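Side-chain contact in manganese-binding protein (Chlamydia trachomatis, PDB 6NSI), which binds iron, manganese and nickel ions, with a preference for ferrous iron, and delivers them to the permease of an ABC transporter for import: residues A[6-9]-A[10-13]. Residues are numbered along the deposited sequence; the frame is centred on the assembly and turned at random.
Sequences SMNR and MICD
Asn8 caps the first turn of helix 9-19 by accepting a hydrogen bond from Ile11 N through OD1, at 3.0 Å. The bond is fairly straight, with an N-H...O angle of 159°, and its donor is tilted somewhat from the amide plane. A chi1 of 61° sets CG between the backbone N and the carbonyl carbon and so swings the short amide back over the helix start, where asparagine has just the reach to meet an N-H that no preceding turn can satisfy. The ordinary helical bonds begin alongside it: Cys12 N donates to Asn8 O at 2.8 Å, and Asp13 N to Arg9 O.

One turn apart, Arg9 and Asp13 form a salt bridge. Arg9 NE meets Asp13 OD1 from its syn side, 2.8 Å away and somewhat out of the carboxylate plane, while OD1 lies at the guanidinium edge, in its plane. The two flat groups are turned 56° apart, and NH2 adds weak bonds to both carboxylate oxygens, 3.1 Å to OD2. Bends at chi2 and chi3 fold the arginine chain round towards Asp13. Asp30 also pairs with Arg9 NH1, while the Asp264 carbonyl receives NH2, which together should hold the guanidinium in place.

Apolar side chains pack against the cap. Met10 CE rests 3.8 Å from Asn8 CG, its chain, bent at chi2 and chi3, crossing the amide at about a right angle, and Ile11 CD1 lies a similar distance from ND2. Small Ser6 lets the helix come close, its CB 3.6 Å from Cys12 CB, while Ile11 CG2 packs against its OG.

With the Met10 side chain about 8 Å from the bound Fe(III) ion, this is a classic asparagine N-cap where strand 3-6 of the parallel sheet turns into its following helix, near the metal site of this solute-binding protein.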
# COMPACT_ATOMS: atom_id res chain seq x y z
N SER A 6 12.52 -10.29 -0.62
CA SER A 6 11.39 -9.41 -0.89
C SER A 6 11.84 -7.96 -0.76
O SER A 6 12.60 -7.62 0.14
CB SER A 6 10.23 -9.68 0.06
OG SER A 6 9.71 -11.00 -0.09
N MET A 7 11.34 -7.10 -1.66
CA MET A 7 11.78 -5.70 -1.63
C MET A 7 11.35 -5.00 -0.34
O MET A 7 12.11 -4.19 0.21
CB MET A 7 11.24 -4.97 -2.86
CG MET A 7 12.09 -5.18 -4.11
SD MET A 7 13.81 -4.67 -3.88
CE MET A 7 13.59 -2.97 -3.36
N ASN A 8 10.14 -5.29 0.16
CA ASN A 8 9.58 -4.55 1.30
C ASN A 8 8.74 -5.50 2.15
O ASN A 8 8.57 -6.68 1.82
CB ASN A 8 8.77 -3.34 0.81
CG ASN A 8 7.57 -3.75 -0.06
OD1 ASN A 8 6.71 -4.53 0.35
ND2 ASN A 8 7.52 -3.19 -1.27
N ARG A 9 8.19 -4.98 3.27
CA ARG A 9 7.50 -5.84 4.22
C ARG A 9 6.09 -6.20 3.78
O ARG A 9 5.57 -7.26 4.17
CB ARG A 9 7.45 -5.18 5.60
CG ARG A 9 8.77 -5.21 6.33
CD ARG A 9 9.13 -6.63 6.76
NE ARG A 9 8.12 -7.21 7.64
CZ ARG A 9 7.95 -6.84 8.91
NH1 ARG A 9 8.72 -5.91 9.44
NH2 ARG A 9 7.00 -7.41 9.65
N MET A 10 5.45 -5.35 2.98
CA MET A 10 4.13 -5.67 2.47
C MET A 10 4.20 -6.93 1.60
O MET A 10 3.29 -7.77 1.64
CB MET A 10 3.59 -4.48 1.69
CG MET A 10 3.42 -3.24 2.58
SD MET A 10 4.93 -2.22 2.70
CE MET A 10 4.86 -1.41 1.10
N ILE A 11 5.29 -7.09 0.86
CA ILE A 11 5.54 -8.33 0.13
C ILE A 11 6.06 -9.41 1.08
O ILE A 11 5.55 -10.53 1.08
CB ILE A 11 6.51 -8.08 -1.03
CG1 ILE A 11 5.86 -7.16 -2.06
CG2 ILE A 11 6.93 -9.39 -1.68
CD1 ILE A 11 6.85 -6.52 -2.97
N CYS A 12 7.06 -9.08 1.90
CA CYS A 12 7.78 -10.11 2.64
C CYS A 12 6.87 -10.89 3.58
O CYS A 12 7.02 -12.12 3.73
CB CYS A 12 8.93 -9.51 3.44
SG CYS A 12 10.10 -10.80 4.03
N ASP A 13 5.94 -10.21 4.24
CA ASP A 13 5.11 -10.91 5.22
C ASP A 13 4.14 -11.88 4.57
O ASP A 13 3.70 -12.83 5.22
CB ASP A 13 4.35 -9.91 6.07
CG ASP A 13 5.29 -9.08 6.93
OD1 ASP A 13 6.51 -9.35 6.94
OD2 ASP A 13 4.81 -8.14 7.59